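Long-range contact in IclR transcriptional regulator (Thermotoga maritima, PDB 1MKM), which probably binds DNA through a winged helix-turn-helix domain and regulates transcription, as expected of the IclR family, and carries a zinc site in its C-terminal domain: residues B[161-166]-B[191-196]. Numbering follows the deposited sequence.
Sequences KPKTPN and EENEIG
Asn166 and Glu192 bring the two loops closest, with 4.5 Å between their CA atoms, while Lys163 and Asn193 lie farther apart, 6.4 Å from CA to CA. Neither loop is regular, and no backbone-to-backbone hydrogen bond joins them; the link is made by a threonine side chain. The carbonyls of Glu191, Glu192 and Asn193 lie near Thr164, but its OG1 donates a hydrogen bond to Glu191 O alone of the three, at 2.9 Å; Glu192 O is close to OG1 yet too poorly aligned to be bonded. The donor meets the Glu191 carbonyl at a C=O...OG1 angle of 139° and is tilted 25° from its plane. A chi1 of 36° turns OG1 toward these carbonyls and leaves the methyl CG2 against Ile195, 3.8 Å from its CG2. With an alanine here, Glu191 O would probably lose its hydroxyl donor and a gap would open beside the Ile195 methyl. Asn166 runs alongside Glu191, its OD1 near Glu191 CB and its own CB 3.5 Å from Glu191 O, while the Glu191 carboxylate turns away. On the backbone side of this asparagine, Asn166 O rests against the aliphatic part of Glu192, 3.2 Å from its CG. The carboxylate of Glu192 leads off to a salt bridge with Lys140, and Glu192 O accepts a hydrogen bond from Thr167 OG1, which extends the link between the loops. The contact lies at the surface of the IclR C-terminal domain, where the loop between helices 148-157 and 171-184 meets the turn joining antiparallel strands 187-190 and 197-205. Asp189, a zinc ligand seen in this protein, accepts hydrogen bonds from the backbone N of Glu192 and Asn193, so this turn borders the metal site, while Ile195 also packs on Arg222 of the second subunit.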
ATOM      1  N   LYS B 161      27.045  26.165  21.327  1.00 89.13           N
ATOM      2  CA  LYS B 161      25.699  26.724  21.289  1.00 94.87           C
ATOM      3  C   LYS B 161      24.706  25.751  21.910  1.00 97.85           C
ATOM      4  O   LYS B 161      24.368  24.727  21.320  1.00101.05           O
ATOM      5  CB  LYS B 161      25.285  27.039  19.850  1.00 95.00           C
ATOM      6  CG  LYS B 161      23.865  27.579  19.732  1.00 97.57           C
ATOM      7  CD  LYS B 161      23.515  27.950  18.298  1.00101.31           C
ATOM      8  CE  LYS B 161      22.044  28.328  18.177  1.00103.17           C
ATOM      9  NZ  LYS B 161      21.669  28.735  16.793  1.00 99.84           N
ATOM     10  N   PRO B 162      24.224  26.064  23.123  1.00100.08           N
ATOM     11  CA  PRO B 162      23.265  25.226  23.848  1.00 98.10           C
ATOM     12  C   PRO B 162      21.953  24.998  23.091  1.00 93.48           C
ATOM     13  O   PRO B 162      21.159  25.924  22.903  1.00 90.39           O
ATOM     14  CB  PRO B 162      23.067  25.990  25.156  1.00100.88           C
ATOM     15  CG  PRO B 162      23.244  27.417  24.731  1.00 98.56           C
ATOM     16  CD  PRO B 162      24.459  27.329  23.841  1.00 98.49           C
ATOM     17  N   LYS B 163      21.737  23.754  22.670  1.00 85.63           N
ATOM     18  CA  LYS B 163      20.536  23.384  21.925  1.00 80.14           C
ATOM     19  C   LYS B 163      19.352  23.106  22.843  1.00 76.84           C
ATOM     20  O   LYS B 163      18.190  23.125  22.424  1.00 65.16           O
ATOM     21  CB  LYS B 163      20.828  22.158  21.057  1.00 84.30           C
ATOM     22  CG  LYS B 163      21.717  22.454  19.860  1.00 72.55           C
ATOM     23  CD  LYS B 163      22.242  21.182  19.225  1.00 77.24           C
ATOM     24  CE  LYS B 163      23.181  20.453  20.169  1.00 75.50           C
ATOM     25  NZ  LYS B 163      24.296  21.329  20.641  1.00 82.53           N
ATOM     26  N   THR B 164      19.654  22.848  24.104  1.00 78.03           N
ATOM     27  CA  THR B 164      18.616  22.585  25.083  1.00 85.97           C
ATOM     28  C   THR B 164      19.167  22.906  26.473  1.00 83.55           C
ATOM     29  O   THR B 164      20.374  22.805  26.705  1.00 76.65           O
ATOM     30  CB  THR B 164      18.113  21.109  24.983  1.00 80.69           C
ATOM     31  OG1 THR B 164      19.204  20.237  24.654  1.00 74.49           O
ATOM     32  CG2 THR B 164      17.043  20.987  23.904  1.00 68.32           C
ATOM     33  N   PRO B 165      18.295  23.332  27.407  1.00 79.83           N
ATOM     34  CA  PRO B 165      18.721  23.668  28.771  1.00 81.27           C
ATOM     35  C   PRO B 165      19.692  22.677  29.406  1.00 85.89           C
ATOM     36  O   PRO B 165      20.188  22.901  30.508  1.00 82.89           O
ATOM     37  CB  PRO B 165      17.396  23.773  29.543  1.00 77.98           C
ATOM     38  CG  PRO B 165      16.378  23.077  28.650  1.00 72.99           C
ATOM     39  CD  PRO B 165      16.834  23.450  27.273  1.00 71.79           C
ATOM     40  N   ASN B 166      19.966  21.581  28.707  1.00 91.58           N
ATOM     41  CA  ASN B 166      20.881  20.576  29.221  1.00 97.69           C
ATOM     42  C   ASN B 166      22.138  20.469  28.355  1.00 98.63           C
ATOM     43  O   ASN B 166      22.994  19.613  28.588  1.00 98.90           O
ATOM     44  CB  ASN B 166      20.179  19.216  29.302  1.00102.37           C
ATOM     45  CG  ASN B 166      18.879  19.270  30.095  1.00 98.09           C
ATOM     46  OD1 ASN B 166      18.311  18.235  30.439  1.00102.37           O
ATOM     47  ND2 ASN B 166      18.399  20.476  30.378  1.00 94.11           N
ATOM     48  N   GLU B 191      19.080  14.601  27.575  1.00 74.21           N
ATOM     49  CA  GLU B 191      18.418  15.635  26.794  1.00 65.75           C
ATOM     50  C   GLU B 191      19.332  16.806  26.454  1.00 64.39           C
ATOM     51  O   GLU B 191      18.881  17.941  26.333  1.00 68.22           O
ATOM     52  CB  GLU B 191      17.171  16.121  27.535  1.00 72.42           C
ATOM     53  CG  GLU B 191      15.864  15.608  26.922  1.00 72.83           C
ATOM     54  CD  GLU B 191      14.736  15.489  27.932  1.00 68.84           C
ATOM     55  OE1 GLU B 191      14.891  14.703  28.893  1.00 63.99           O
ATOM     56  OE2 GLU B 191      13.698  16.170  27.762  1.00 62.49           O
ATOM     57  N   GLU B 192      20.614  16.506  26.283  1.00 67.69           N
ATOM     58  CA  GLU B 192      21.626  17.505  25.951  1.00 71.85           C
ATOM     59  C   GLU B 192      21.634  17.806  24.455  1.00 73.97           C
ATOM     60  O   GLU B 192      21.993  18.903  24.045  1.00 78.64           O
ATOM     61  CB  GLU B 192      23.020  17.013  26.366  1.00 71.71           C
ATOM     62  CG  GLU B 192      23.128  16.522  27.804  1.00 63.72           C
ATOM     63  CD  GLU B 192      24.470  15.876  28.097  1.00 68.00           C
ATOM     64  OE1 GLU B 192      25.504  16.573  28.046  1.00 70.95           O
ATOM     65  OE2 GLU B 192      24.498  14.663  28.376  1.00 77.76           O
ATOM     66  N   ASN B 193      21.260  16.827  23.637  1.00 78.00           N
ATOM     67  CA  ASN B 193      21.233  17.031  22.194  1.00 73.89           C
ATOM     68  C   ASN B 193      19.819  17.403  21.784  1.00 73.47           C
ATOM     69  O   ASN B 193      19.590  18.489  21.258  1.00 76.58           O
ATOM     70  CB  ASN B 193      21.699  15.767  21.459  1.00 73.86           C
ATOM     71  CG  ASN B 193      21.759  15.950  19.939  1.00 73.46           C
ATOM     72  OD1 ASN B 193      20.737  15.908  19.250  1.00 77.25           O
ATOM     73  ND2 ASN B 193      22.960  16.153  19.419  1.00 51.76           N
ATOM     74  N   GLU B 194      18.870  16.504  22.028  1.00 74.15           N
ATOM     75  CA  GLU B 194      17.478  16.778  21.696  1.00 75.23           C
ATOM     76  C   GLU B 194      16.555  16.536  22.883  1.00 74.96           C
ATOM     77  O   GLU B 194      16.655  15.522  23.573  1.00 69.96           O
ATOM     78  CB  GLU B 194      17.028  15.933  20.501  1.00 81.74           C
ATOM     79  CG  GLU B 194      16.754  16.761  19.249  1.00 88.41           C
ATOM     80  CD  GLU B 194      16.309  15.921  18.065  1.00 89.50           C
ATOM     81  OE1 GLU B 194      17.041  14.979  17.697  1.00 90.29           O
ATOM     82  OE2 GLU B 194      15.232  16.209  17.496  1.00 88.19           O
ATOM     83  N   ILE B 195      15.656  17.485  23.125  1.00 72.37           N
ATOM     84  CA  ILE B 195      14.717  17.374  24.229  1.00 73.33           C
ATOM     85  C   ILE B 195      13.710  16.244  23.969  1.00 75.22           C
ATOM     86  O   ILE B 195      13.175  16.098  22.866  1.00 64.12           O
ATOM     87  CB  ILE B 195      13.995  18.735  24.470  1.00 80.13           C
ATOM     88  CG1 ILE B 195      12.746  18.530  25.333  1.00 82.58           C
ATOM     89  CG2 ILE B 195      13.681  19.406  23.139  1.00 82.32           C
ATOM     90  CD1 ILE B 195      11.916  19.795  25.524  1.00 87.14           C
ATOM     91  N   GLY B 196      13.469  15.439  24.997  1.00 68.80           N
ATOM     92  CA  GLY B 196      12.552  14.326  24.858  1.00 66.07           C
ATOM     93  C   GLY B 196      13.333  13.052  24.610  1.00 64.93           C
ATOM     94  O   GLY B 196      12.842  11.957  24.896  1.00 67.39           O
TER